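Local coordinates for putative uncharacterized protein (Mycobacterium avium, PDB 2Z6V), which is probably a sulfotransferase that moves a sulfuryl group from a PAPS-type donor to an acceptor that is not established, at residues 335-340 / 407-412; 144-149 / 238-243; 196-201 / 224-229. All coordinates share one frame; numbering follows the deposited sequence.

Contact 1: 335-340 / 407-412; sequences YYHEMM and DIELEG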
ATOM      1  N   TYR A 335     -17.741  -0.680  -5.609  1.00 37.07           N
ATOM      2  CA  TYR A 335     -17.932  -2.119  -5.524  1.00 36.64           C
ATOM      3  C   TYR A 335     -17.182  -2.843  -6.627  1.00 36.23           C
ATOM      4  O   TYR A 335     -17.177  -2.414  -7.781  1.00 34.71           O
ATOM      5  CB  TYR A 335     -19.421  -2.454  -5.618  1.00 38.02           C
ATOM      6  CG  TYR A 335     -20.235  -1.928  -4.456  1.00 39.17           C
ATOM      7  CD1 TYR A 335     -20.400  -2.684  -3.295  1.00 39.60           C
ATOM      8  CD2 TYR A 335     -20.817  -0.661  -4.507  1.00 38.67           C
ATOM      9  CE1 TYR A 335     -21.134  -2.190  -2.208  1.00 41.00           C
ATOM     10  CE2 TYR A 335     -21.546  -0.156  -3.431  1.00 39.85           C
ATOM     11  CZ  TYR A 335     -21.703  -0.923  -2.286  1.00 40.67           C
ATOM     12  OH  TYR A 335     -22.435  -0.426  -1.229  1.00 40.95           O
ATOM     13  N   TYR A 336     -16.545  -3.947  -6.260  1.00 36.43           N
ATOM     14  CA  TYR A 336     -15.801  -4.757  -7.215  1.00 36.86           C
ATOM     15  C   TYR A 336     -16.693  -5.170  -8.386  1.00 37.29           C
ATOM     16  O   TYR A 336     -16.297  -5.069  -9.553  1.00 34.60           O
ATOM     17  CB  TYR A 336     -15.265  -6.009  -6.522  1.00 37.29           C
ATOM     18  CG  TYR A 336     -14.588  -6.976  -7.456  1.00 40.13           C
ATOM     19  CD1 TYR A 336     -13.411  -6.628  -8.116  1.00 40.74           C
ATOM     20  CD2 TYR A 336     -15.129  -8.240  -7.693  1.00 40.47           C
ATOM     21  CE1 TYR A 336     -12.786  -7.518  -8.990  1.00 41.40           C
ATOM     22  CE2 TYR A 336     -14.512  -9.135  -8.566  1.00 41.32           C
ATOM     23  CZ  TYR A 336     -13.341  -8.767  -9.208  1.00 41.99           C
ATOM     24  OH  TYR A 336     -12.715  -9.650 -10.058  1.00 45.70           O
ATOM     25  N   HIS A 337     -17.902  -5.628  -8.075  1.00 37.89           N
ATOM     26  CA  HIS A 337     -18.806  -6.064  -9.117  1.00 40.75           C
ATOM     27  C   HIS A 337     -19.203  -4.949 -10.075  1.00 41.95           C
ATOM     28  O   HIS A 337     -19.488  -5.209 -11.236  1.00 43.22           O
ATOM     29  CB  HIS A 337     -20.051  -6.743  -8.521  1.00 41.68           C
ATOM     30  CG  HIS A 337     -20.912  -5.846  -7.681  1.00 43.31           C
ATOM     31  ND1 HIS A 337     -20.801  -5.775  -6.308  1.00 43.01           N
ATOM     32  CD2 HIS A 337     -21.930  -5.017  -8.019  1.00 41.11           C
ATOM     33  CE1 HIS A 337     -21.715  -4.947  -5.837  1.00 41.93           C
ATOM     34  NE2 HIS A 337     -22.413  -4.475  -6.854  1.00 42.28           N
ATOM     35  N   GLU A 338     -19.211  -3.710  -9.600  1.00 44.06           N
ATOM     36  CA  GLU A 338     -19.567  -2.582 -10.459  1.00 45.79           C
ATOM     37  C   GLU A 338     -18.366  -2.175 -11.295  1.00 47.02           C
ATOM     38  O   GLU A 338     -18.501  -1.722 -12.431  1.00 47.66           O
ATOM     39  CB  GLU A 338     -20.044  -1.389  -9.622  1.00 45.54           C
ATOM     40  CG  GLU A 338     -21.543  -1.386  -9.328  1.00 45.89           C
ATOM     41  CD  GLU A 338     -21.984  -0.194  -8.481  1.00 47.67           C
ATOM     42  OE1 GLU A 338     -21.521   0.940  -8.746  1.00 45.86           O
ATOM     43  OE2 GLU A 338     -22.807  -0.392  -7.556  1.00 49.14           O
ATOM     44  N   MET A 339     -17.186  -2.355 -10.725  1.00 49.39           N
ATOM     45  CA  MET A 339     -15.947  -2.010 -11.401  1.00 52.14           C
ATOM     46  C   MET A 339     -15.687  -2.960 -12.578  1.00 53.34           C
ATOM     47  O   MET A 339     -15.012  -2.595 -13.539  1.00 53.47           O
ATOM     48  CB  MET A 339     -14.794  -2.079 -10.397  1.00 53.55           C
ATOM     49  CG  MET A 339     -13.755  -0.995 -10.562  1.00 56.06           C
ATOM     50  SD  MET A 339     -14.470   0.661 -10.446  1.00 60.37           S
ATOM     51  CE  MET A 339     -13.417   1.577 -11.607  1.00 56.32           C
ATOM     52  N   MET A 340     -16.229  -4.174 -12.495  1.00 54.50           N
ATOM     53  CA  MET A 340     -16.062  -5.174 -13.550  1.00 55.10           C
ATOM     54  C   MET A 340     -17.069  -4.994 -14.684  1.00 55.61           C
ATOM     55  O   MET A 340     -16.701  -5.022 -15.859  1.00 54.72           O
ATOM     56  CB  MET A 340     -16.219  -6.586 -12.979  1.00 55.80           C
ATOM     57  CG  MET A 340     -15.173  -6.983 -11.948  1.00 58.06           C
ATOM     58  SD  MET A 340     -13.488  -6.956 -12.596  1.00 59.49           S
ATOM     59  CE  MET A 340     -12.895  -5.351 -11.950  1.00 59.92           C
ATOM     60  N   ASP A 407     -24.251  -3.287   0.281  1.00 47.65           N
ATOM     61  CA  ASP A 407     -24.818  -4.253  -0.650  1.00 49.94           C
ATOM     62  C   ASP A 407     -23.757  -4.849  -1.568  1.00 50.14           C
ATOM     63  O   ASP A 407     -23.598  -4.419  -2.716  1.00 51.11           O
ATOM     64  CB  ASP A 407     -25.917  -3.570  -1.468  1.00 54.10           C
ATOM     65  CG  ASP A 407     -26.569  -4.502  -2.468  1.00 58.90           C
ATOM     66  OD1 ASP A 407     -27.013  -5.600  -2.060  1.00 60.44           O
ATOM     67  OD2 ASP A 407     -26.642  -4.126  -3.663  1.00 61.47           O
ATOM     68  N   ILE A 408     -23.044  -5.852  -1.062  1.00 48.51           N
ATOM     69  CA  ILE A 408     -21.979  -6.494  -1.824  1.00 47.47           C
ATOM     70  C   ILE A 408     -22.402  -7.785  -2.509  1.00 48.30           C
ATOM     71  O   ILE A 408     -22.947  -8.692  -1.878  1.00 48.04           O
ATOM     72  CB  ILE A 408     -20.764  -6.796  -0.926  1.00 46.65           C
ATOM     73  CG1 ILE A 408     -20.212  -5.489  -0.350  1.00 44.19           C
ATOM     74  CG2 ILE A 408     -19.698  -7.544  -1.728  1.00 45.07           C
ATOM     75  CD1 ILE A 408     -19.036  -5.674   0.576  1.00 41.45           C
ATOM     76  N   GLU A 409     -22.128  -7.858  -3.807  1.00 49.05           N
ATOM     77  CA  GLU A 409     -22.464  -9.021  -4.620  1.00 51.13           C
ATOM     78  C   GLU A 409     -21.421 -10.116  -4.389  1.00 51.89           C
ATOM     79  O   GLU A 409     -20.274  -9.988  -4.801  1.00 52.77           O
ATOM     80  CB  GLU A 409     -22.491  -8.603  -6.090  1.00 51.50           C
ATOM     81  CG  GLU A 409     -23.118  -9.597  -7.041  1.00 53.62           C
ATOM     82  CD  GLU A 409     -23.516  -8.940  -8.356  1.00 55.60           C
ATOM     83  OE1 GLU A 409     -24.299  -7.963  -8.314  1.00 55.50           O
ATOM     84  OE2 GLU A 409     -23.048  -9.396  -9.424  1.00 55.54           O
ATOM     85  N   LEU A 410     -21.821 -11.194  -3.727  1.00 52.91           N
ATOM     86  CA  LEU A 410     -20.896 -12.279  -3.431  1.00 54.47           C
ATOM     87  C   LEU A 410     -20.508 -13.138  -4.633  1.00 56.60           C
ATOM     88  O   LEU A 410     -21.258 -13.251  -5.605  1.00 56.45           O
ATOM     89  CB  LEU A 410     -21.477 -13.164  -2.331  1.00 52.32           C
ATOM     90  CG  LEU A 410     -21.758 -12.445  -1.009  1.00 51.36           C
ATOM     91  CD1 LEU A 410     -22.276 -13.452   0.006  1.00 50.27           C
ATOM     92  CD2 LEU A 410     -20.488 -11.771  -0.495  1.00 48.89           C
ATOM     93  N   GLU A 411     -19.323 -13.736  -4.547  1.00 59.06           N
ATOM     94  CA  GLU A 411     -18.782 -14.596  -5.603  1.00 61.14           C
ATOM     95  C   GLU A 411     -18.607 -16.019  -5.056  1.00 62.41           C
ATOM     96  O   GLU A 411     -17.719 -16.752  -5.490  1.00 61.84           O
ATOM     97  CB  GLU A 411     -17.417 -14.065  -6.046  1.00 60.42           C
ATOM     98  CG  GLU A 411     -17.385 -12.590  -6.407  1.00 60.44           C
ATOM     99  CD  GLU A 411     -15.969 -12.033  -6.452  1.00 60.85           C
ATOM    100  OE1 GLU A 411     -15.347 -11.887  -5.380  1.00 61.64           O
ATOM    101  OE2 GLU A 411     -15.468 -11.745  -7.558  1.00 61.84           O
ATOM    102  N   GLY A 412     -19.462 -16.403  -4.114  1.00 64.41           N
ATOM    103  CA  GLY A 412     -19.358 -17.712  -3.493  1.00 67.76           C
ATOM    104  C   GLY A 412     -19.845 -18.951  -4.217  1.00 70.53           C
ATOM    105  O   GLY A 412     -20.367 -18.880  -5.333  1.00 69.86           O
TER
HETATM  106  O   HOH W   1     -24.647  -2.624  -5.725  1.00 43.76           O
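His337 and Glu409 stack across this contact, at the edge of the sulfotransferase alpha/beta fold, where helix 336-341 follows directly on the outermost strand 331-335 of the parallel sheet and the C-terminal tail 407-412 runs past it. Glu409 CB sits over one face of the imidazole, 3.6 Å from the His337 ring centroid and 26° off its normal, a CH-pi contact. Beyond CG the glutamate chain is extended and its carboxylate lies nearly parallel to the ring, with planes 15° apart and Glu409 OE1 3.8 Å from His337 CD2. The opposite face of the imidazole rests on Tyr335 CB, so the ring is sandwiched; its first torsion, which sets CG between the backbone N and the carbonyl carbon (chi1 64°), turns it back over Tyr335, the N-cap residue. Next to this stack, Tyr335 meets the tail with a ring edge: CE1 is 3.9 Å from Ile408 CG1, which lies near the ring plane. On the other flank Glu411 OE2 approaches the edge of the Tyr336 ring at CE2, the carboxylate steeply inclined to the ring.

No direct hydrogen bond joins the two segments; their polar ends are met by a second shell. Glu409 OE2 forms a salt bridge with Arg341, which lies one turn beyond His337 on the same helix. Glu411 OE1 pairs with Arg273, whose guanidinium also makes a cation-pi contact with Tyr336, so one arginine touches both partners of that flank and probably helps to position them. The remaining polar link is a water in the plane of the imidazole: it lies 3.1 Å from His337 NE2, donates to Asp407 OD2 at 3.2 Å, and reaches Glu338 OE2 through a weak bond of 3.4 Å.

Contact 2: 144-149 / 238-243; sequences IPPAST and QSTAPG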
ATOM      1  N   ILE A 144      14.065  11.542  -3.898  1.00 25.59           N
ATOM      2  CA  ILE A 144      14.854  12.765  -4.001  1.00 25.37           C
ATOM      3  C   ILE A 144      15.908  12.728  -5.100  1.00 25.54           C
ATOM      4  O   ILE A 144      16.681  11.774  -5.187  1.00 25.76           O
ATOM      5  CB  ILE A 144      15.559  13.049  -2.638  1.00 25.18           C
ATOM      6  CG1 ILE A 144      14.509  13.139  -1.529  1.00 24.68           C
ATOM      7  CG2 ILE A 144      16.389  14.325  -2.708  1.00 23.65           C
ATOM      8  CD1 ILE A 144      13.365  14.096  -1.829  1.00 22.66           C
ATOM      9  N   PRO A 145      15.966  13.774  -5.950  1.00 24.81           N
ATOM     10  CA  PRO A 145      15.140  14.995  -5.993  1.00 26.11           C
ATOM     11  C   PRO A 145      13.866  14.742  -6.807  1.00 24.92           C
ATOM     12  O   PRO A 145      13.871  13.935  -7.728  1.00 25.51           O
ATOM     13  CB  PRO A 145      16.050  16.024  -6.684  1.00 25.70           C
ATOM     14  CG  PRO A 145      17.419  15.372  -6.725  1.00 27.90           C
ATOM     15  CD  PRO A 145      17.113  13.907  -6.856  1.00 26.04           C
ATOM     16  N   PRO A 146      12.769  15.453  -6.500  1.00 24.82           N
ATOM     17  CA  PRO A 146      11.516  15.239  -7.243  1.00 24.31           C
ATOM     18  C   PRO A 146      11.591  15.661  -8.710  1.00 24.01           C
ATOM     19  O   PRO A 146      12.361  16.556  -9.075  1.00 22.81           O
ATOM     20  CB  PRO A 146      10.499  16.045  -6.439  1.00 22.52           C
ATOM     21  CG  PRO A 146      11.327  17.223  -5.979  1.00 24.24           C
ATOM     22  CD  PRO A 146      12.652  16.595  -5.571  1.00 24.53           C
ATOM     23  N   ALA A 147      10.795  15.002  -9.547  1.00 23.15           N
ATOM     24  CA  ALA A 147      10.783  15.294 -10.974  1.00 23.93           C
ATOM     25  C   ALA A 147       9.627  16.188 -11.384  1.00 25.52           C
ATOM     26  O   ALA A 147       8.630  16.317 -10.672  1.00 26.91           O
ATOM     27  CB  ALA A 147      10.729  13.993 -11.776  1.00 22.84           C
ATOM     28  N   SER A 148       9.771  16.803 -12.552  1.00 26.57           N
ATOM     29  CA  SER A 148       8.738  17.663 -13.103  1.00 26.43           C
ATOM     30  C   SER A 148       7.578  16.794 -13.603  1.00 28.36           C
ATOM     31  O   SER A 148       7.731  15.582 -13.822  1.00 27.01           O
ATOM     32  CB  SER A 148       9.305  18.465 -14.270  1.00 22.64           C
ATOM     33  OG  SER A 148       9.699  17.592 -15.307  1.00 22.30           O
ATOM     34  N   THR A 149       6.420  17.422 -13.789  1.00 29.07           N
ATOM     35  CA  THR A 149       5.233  16.732 -14.279  1.00 30.32           C
ATOM     36  C   THR A 149       5.517  16.031 -15.614  1.00 30.60           C
ATOM     37  O   THR A 149       5.229  14.843 -15.780  1.00 29.86           O
ATOM     38  CB  THR A 149       4.067  17.730 -14.478  1.00 31.07           C
ATOM     39  OG1 THR A 149       3.852  18.452 -13.259  1.00 32.22           O
ATOM     40  CG2 THR A 149       2.787  17.003 -14.852  1.00 27.51           C
ATOM     41  N   GLN A 238       4.954  17.262  -4.879  1.00 27.32           N
ATOM     42  CA  GLN A 238       4.123  18.331  -5.466  1.00 27.40           C
ATOM     43  C   GLN A 238       4.940  19.520  -5.925  1.00 25.81           C
ATOM     44  O   GLN A 238       4.598  20.164  -6.919  1.00 25.31           O
ATOM     45  CB  GLN A 238       3.140  18.922  -4.458  1.00 26.86           C
ATOM     46  CG  GLN A 238       1.966  18.105  -4.072  1.00 29.94           C
ATOM     47  CD  GLN A 238       1.056  18.896  -3.161  1.00 31.55           C
ATOM     48  OE1 GLN A 238       1.527  19.608  -2.274  1.00 31.80           O
ATOM     49  NE2 GLN A 238      -0.258  18.781  -3.375  1.00 35.53           N
ATOM     50  N   SER A 239       5.989  19.831  -5.164  1.00 23.77           N
ATOM     51  CA  SER A 239       6.816  20.991  -5.447  1.00 24.21           C
ATOM     52  C   SER A 239       7.310  21.086  -6.882  1.00 25.25           C
ATOM     53  O   SER A 239       7.519  22.188  -7.379  1.00 26.72           O
ATOM     54  CB  SER A 239       7.997  21.081  -4.457  1.00 24.66           C
ATOM     55  OG  SER A 239       9.044  20.183  -4.771  1.00 26.26           O
ATOM     56  N   THR A 240       7.495  19.956  -7.557  1.00 24.24           N
ATOM     57  CA  THR A 240       7.944  20.008  -8.947  1.00 26.37           C
ATOM     58  C   THR A 240       6.894  19.478  -9.916  1.00 26.03           C
ATOM     59  O   THR A 240       6.970  19.727 -11.115  1.00 24.68           O
ATOM     60  CB  THR A 240       9.268  19.228  -9.157  1.00 27.89           C
ATOM     61  OG1 THR A 240       9.165  17.929  -8.558  1.00 27.58           O
ATOM     62  CG2 THR A 240      10.441  19.991  -8.545  1.00 28.49           C
ATOM     63  N   ALA A 241       5.912  18.756  -9.383  1.00 26.52           N
ATOM     64  CA  ALA A 241       4.835  18.176 -10.179  1.00 27.42           C
ATOM     65  C   ALA A 241       3.511  18.342  -9.430  1.00 28.69           C
ATOM     66  O   ALA A 241       2.978  17.386  -8.861  1.00 28.03           O
ATOM     67  CB  ALA A 241       5.118  16.705 -10.429  1.00 26.42           C
ATOM     68  N   PRO A 242       2.958  19.564  -9.438  1.00 29.13           N
ATOM     69  CA  PRO A 242       1.700  19.918  -8.768  1.00 30.15           C
ATOM     70  C   PRO A 242       0.433  19.258  -9.313  1.00 29.74           C
ATOM     71  O   PRO A 242       0.372  18.859 -10.481  1.00 30.97           O
ATOM     72  CB  PRO A 242       1.663  21.442  -8.896  1.00 29.31           C
ATOM     73  CG  PRO A 242       2.318  21.667 -10.225  1.00 30.03           C
ATOM     74  CD  PRO A 242       3.499  20.719 -10.180  1.00 29.64           C
ATOM     75  N   GLY A 243      -0.571  19.159  -8.444  1.00 27.62           N
ATOM     76  CA  GLY A 243      -1.842  18.566  -8.812  1.00 28.16           C
ATOM     77  C   GLY A 243      -2.652  18.109  -7.608  1.00 30.06           C
ATOM     78  O   GLY A 243      -2.237  18.268  -6.454  1.00 31.24           O
TER
HETATM   79  O   HOH W   2       1.750  20.006 -12.979  1.00 50.79           O
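Thr240 lies across the ring of Pro146 at about a right angle and touches it with both branches: OG1 is 3.1 Å from Pro146 CB and also close to CG, while the methyl CG2 is 3.9 Å from Pro146 CG. Both residues belong to loops of the sulfotransferase fold. Segment 144-149 lies between strand 132-134 and helix 156-166; segment 238-243 leads from helix 224-238 into strand 244-248. The threonine hydroxyl supplies the one direct hydrogen bond of the contact, from Thr240 OG1 to Ala147 O at 2.7 Å. It arrives from above the peptide, 65° out of the carbonyl plane, and so does not follow a lone pair. A first torsion that holds OG1 between the backbone N and the carbonyl carbon (chi1 49°) turns the hydroxyl to that oxygen while CG2 stays at Pro146 CG.

Further along, the backbones themselves approach, Thr149 CA lying 4.4 Å from Ala241 CA. Ser148 CA directs its hydrogen at Thr240 O, with 3.4 Å between the heavy atoms and 161° at the hydrogen. The Ala241 methyl packs against Ala147 O. At the far end a water spans the loops, 2.6 Å from Thr149 OG1 and donating to Pro242 O, which Arg133 NE also reaches. The loops are thus tied through side chains, a CA-H and a water, not by regular strand pairing, so the polar part of the joint depends largely on the hydroxyls of Thr240 and Thr149.

Contact 3: 196-201 / 224-229; sequences NQDFKG and SSTYEY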
ATOM      1  N   ASN A 196       6.155   2.425   5.153  1.00 27.72           N
ATOM      2  CA  ASN A 196       7.150   1.485   5.640  1.00 27.13           C
ATOM      3  C   ASN A 196       8.466   2.193   5.952  1.00 27.27           C
ATOM      4  O   ASN A 196       9.321   1.645   6.657  1.00 29.48           O
ATOM      5  CB  ASN A 196       7.357   0.346   4.634  1.00 29.04           C
ATOM      6  CG  ASN A 196       8.069   0.795   3.379  1.00 35.16           C
ATOM      7  OD1 ASN A 196       8.206   1.994   3.120  1.00 39.24           O
ATOM      8  ND2 ASN A 196       8.521  -0.167   2.579  1.00 35.21           N
ATOM      9  N   GLN A 197       8.620   3.420   5.455  1.00 26.83           N
ATOM     10  CA  GLN A 197       9.829   4.204   5.714  1.00 26.10           C
ATOM     11  C   GLN A 197       9.814   4.756   7.143  1.00 27.08           C
ATOM     12  O   GLN A 197      10.784   5.374   7.599  1.00 25.97           O
ATOM     13  CB  GLN A 197       9.950   5.358   4.720  1.00 26.82           C
ATOM     14  CG  GLN A 197      10.293   4.935   3.299  1.00 28.13           C
ATOM     15  CD  GLN A 197      10.188   6.079   2.310  1.00 27.96           C
ATOM     16  OE1 GLN A 197      10.697   7.177   2.551  1.00 27.58           O
ATOM     17  NE2 GLN A 197       9.527   5.828   1.185  1.00 27.75           N
ATOM     18  N   ASP A 198       8.701   4.553   7.840  1.00 25.53           N
ATOM     19  CA  ASP A 198       8.600   4.989   9.221  1.00 27.21           C
ATOM     20  C   ASP A 198       8.386   3.729  10.048  1.00 28.50           C
ATOM     21  O   ASP A 198       8.092   3.778  11.242  1.00 29.25           O
ATOM     22  CB  ASP A 198       7.434   5.961   9.408  1.00 27.98           C
ATOM     23  CG  ASP A 198       7.381   6.542  10.820  1.00 31.23           C
ATOM     24  OD1 ASP A 198       8.428   7.048  11.300  1.00 28.34           O
ATOM     25  OD2 ASP A 198       6.296   6.490  11.446  1.00 30.97           O
ATOM     26  N   PHE A 199       8.542   2.591   9.382  1.00 30.08           N
ATOM     27  CA  PHE A 199       8.388   1.281   9.998  1.00 29.58           C
ATOM     28  C   PHE A 199       7.106   1.087  10.802  1.00 30.59           C
ATOM     29  O   PHE A 199       7.101   0.511  11.890  1.00 29.65           O
ATOM     30  CB  PHE A 199       9.637   0.964  10.820  1.00 25.43           C
ATOM     31  CG  PHE A 199      10.886   0.954   9.988  1.00 27.22           C
ATOM     32  CD1 PHE A 199      11.668   2.098   9.865  1.00 26.56           C
ATOM     33  CD2 PHE A 199      11.223  -0.172   9.234  1.00 27.04           C
ATOM     34  CE1 PHE A 199      12.759   2.124   9.003  1.00 27.86           C
ATOM     35  CE2 PHE A 199      12.315  -0.157   8.364  1.00 25.45           C
ATOM     36  CZ  PHE A 199      13.083   0.992   8.247  1.00 27.00           C
ATOM     37  N   LYS A 200       6.019   1.578  10.217  1.00 32.52           N
ATOM     38  CA  LYS A 200       4.669   1.476  10.762  1.00 33.12           C
ATOM     39  C   LYS A 200       3.770   1.269   9.541  1.00 33.48           C
ATOM     40  O   LYS A 200       2.957   2.131   9.176  1.00 32.00           O
ATOM     41  CB  LYS A 200       4.276   2.753  11.498  1.00 33.12           C
ATOM     42  CG  LYS A 200       5.074   3.011  12.759  1.00 35.06           C
ATOM     43  CD  LYS A 200       4.544   4.241  13.467  1.00 34.79           C
ATOM     44  CE  LYS A 200       5.374   4.609  14.667  1.00 32.04           C
ATOM     45  NZ  LYS A 200       4.954   5.944  15.155  1.00 33.89           N
ATOM     46  N   GLY A 201       3.975   0.121   8.901  1.00 31.74           N
ATOM     47  CA  GLY A 201       3.227  -0.254   7.718  1.00 31.13           C
ATOM     48  C   GLY A 201       2.984  -1.750   7.764  1.00 32.01           C
ATOM     49  O   GLY A 201       3.878  -2.539   8.089  1.00 31.57           O
ATOM     50  N   SER A 224       0.341   8.829  13.984  1.00 31.13           N
ATOM     51  CA  SER A 224       0.476  10.225  13.590  1.00 30.88           C
ATOM     52  C   SER A 224       1.799  10.558  12.903  1.00 30.31           C
ATOM     53  O   SER A 224       1.814  11.255  11.888  1.00 30.33           O
ATOM     54  CB  SER A 224       0.258  11.151  14.802  1.00 31.34           C
ATOM     55  OG  SER A 224       1.296  11.029  15.759  1.00 32.34           O
ATOM     56  N   SER A 225       2.911  10.074  13.445  1.00 29.40           N
ATOM     57  CA  SER A 225       4.207  10.356  12.834  1.00 29.46           C
ATOM     58  C   SER A 225       4.211   9.920  11.369  1.00 30.67           C
ATOM     59  O   SER A 225       4.759  10.602  10.501  1.00 30.65           O
ATOM     60  CB  SER A 225       5.324   9.621  13.584  1.00 28.72           C
ATOM     61  OG  SER A 225       5.123   8.214  13.577  1.00 27.68           O
ATOM     62  N   THR A 226       3.575   8.783  11.104  1.00 29.31           N
ATOM     63  CA  THR A 226       3.515   8.220   9.765  1.00 29.73           C
ATOM     64  C   THR A 226       2.707   9.058   8.781  1.00 29.69           C
ATOM     65  O   THR A 226       3.189   9.393   7.695  1.00 27.73           O
ATOM     66  CB  THR A 226       2.922   6.810   9.803  1.00 29.88           C
ATOM     67  OG1 THR A 226       3.594   6.041  10.814  1.00 27.02           O
ATOM     68  CG2 THR A 226       3.073   6.145   8.443  1.00 25.57           C
ATOM     69  N   TYR A 227       1.475   9.390   9.148  1.00 29.46           N
ATOM     70  CA  TYR A 227       0.661  10.191   8.252  1.00 28.75           C
ATOM     71  C   TYR A 227       1.245  11.579   8.083  1.00 28.46           C
ATOM     72  O   TYR A 227       1.153  12.162   7.002  1.00 28.69           O
ATOM     73  CB  TYR A 227      -0.794  10.247   8.729  1.00 26.72           C
ATOM     74  CG  TYR A 227      -1.563   9.013   8.323  1.00 24.54           C
ATOM     75  CD1 TYR A 227      -1.530   7.862   9.103  1.00 25.45           C
ATOM     76  CD2 TYR A 227      -2.232   8.961   7.098  1.00 24.65           C
ATOM     77  CE1 TYR A 227      -2.139   6.679   8.667  1.00 25.95           C
ATOM     78  CE2 TYR A 227      -2.841   7.791   6.652  1.00 23.25           C
ATOM     79  CZ  TYR A 227      -2.787   6.653   7.439  1.00 25.50           C
ATOM     80  OH  TYR A 227      -3.359   5.481   6.992  1.00 25.54           O
ATOM     81  N   GLU A 228       1.872  12.100   9.134  1.00 28.50           N
ATOM     82  CA  GLU A 228       2.478  13.421   9.046  1.00 29.81           C
ATOM     83  C   GLU A 228       3.649  13.340   8.087  1.00 29.22           C
ATOM     84  O   GLU A 228       3.941  14.297   7.367  1.00 30.25           O
ATOM     85  CB  GLU A 228       2.947  13.890  10.418  1.00 33.62           C
ATOM     86  CG  GLU A 228       1.860  14.566  11.234  1.00 39.62           C
ATOM     87  CD  GLU A 228       2.146  14.516  12.716  1.00 44.19           C
ATOM     88  OE1 GLU A 228       3.327  14.719  13.086  1.00 46.85           O
ATOM     89  OE2 GLU A 228       1.194  14.279  13.502  1.00 45.52           O
ATOM     90  N   TYR A 229       4.315  12.190   8.077  1.00 26.04           N
ATOM     91  CA  TYR A 229       5.432  11.979   7.172  1.00 24.44           C
ATOM     92  C   TYR A 229       4.888  11.897   5.737  1.00 24.90           C
ATOM     93  O   TYR A 229       5.450  12.484   4.806  1.00 22.34           O
ATOM     94  CB  TYR A 229       6.169  10.685   7.525  1.00 24.40           C
ATOM     95  CG  TYR A 229       7.312  10.364   6.581  1.00 24.43           C
ATOM     96  CD1 TYR A 229       8.364  11.264   6.397  1.00 21.80           C
ATOM     97  CD2 TYR A 229       7.321   9.176   5.839  1.00 23.13           C
ATOM     98  CE1 TYR A 229       9.389  10.998   5.496  1.00 20.71           C
ATOM     99  CE2 TYR A 229       8.345   8.902   4.937  1.00 21.49           C
ATOM    100  CZ  TYR A 229       9.374   9.820   4.768  1.00 21.44           C
ATOM    101  OH  TYR A 229      10.385   9.564   3.867  1.00 21.26           O
TER
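The first turn of helix 224-238 docks on the 3-10 turn 196-198 of the sulfotransferase fold, where Asp198 receives the hydroxyls of Ser225 and Thr226, two successive helix residues. With CG anti to the backbone N (chi1 -175°), Asp198 extends its carboxylate to the helix, and one oxygen takes both bonds. Thr226 OG1 donates to the anti lone pair of Asp198 OD2 at 2.8 Å; Ser225 OG donates to the same OD2 from the syn side at 3.0 Å, 20° out of the carboxylate plane. The other oxygen, OD1, is held by a salt bridge to Arg87 and a bond from Ser50, so both carboxylate oxygens are engaged in this buried site.

The extended chain of Lys200 crosses Thr226 at a slant, its CD 3.3 Å from Thr226 OG1. Its NZ donates to Ser225 OG at 2.8 Å, so the serine hydroxyl bridges the ammonium and the carboxylate; the direct charge pair, NZ to Asp198 OD2, is long at 4.0 Å. Asp222 O, just before the helix, is a second acceptor for NZ.

One turn on, Tyr229 reaches back to the 3-10 turn, its ring also in cation-pi contact with Arg87. The Gln197 amide stands 75° to that ring, its OE1 lies near the ring plane, and Tyr229 OH donates to OE1 at 2.7 Å.

The three contacts occupy separate parts of one alpha/beta chain. Contacts 2 and 3 are neighbours, their centres 21 Å apart and nearest atoms about 8 Å; contact 3 is nested within the chain loop closed by contact 2. Contact 3 bonds to the first turns of helix 224-238, while contact 2 packs on the connection from its end into strand 244-248, so together they join both ends of that helix to other parts of the fold. Contact 1 comes later in the chain, its centre 37 Å from contact 2 and 32 Å from contact 3; it joins the end of edge strand 331-335 and the following helix 336-341 to the C-terminal tail, bringing that tail to the sheet edge.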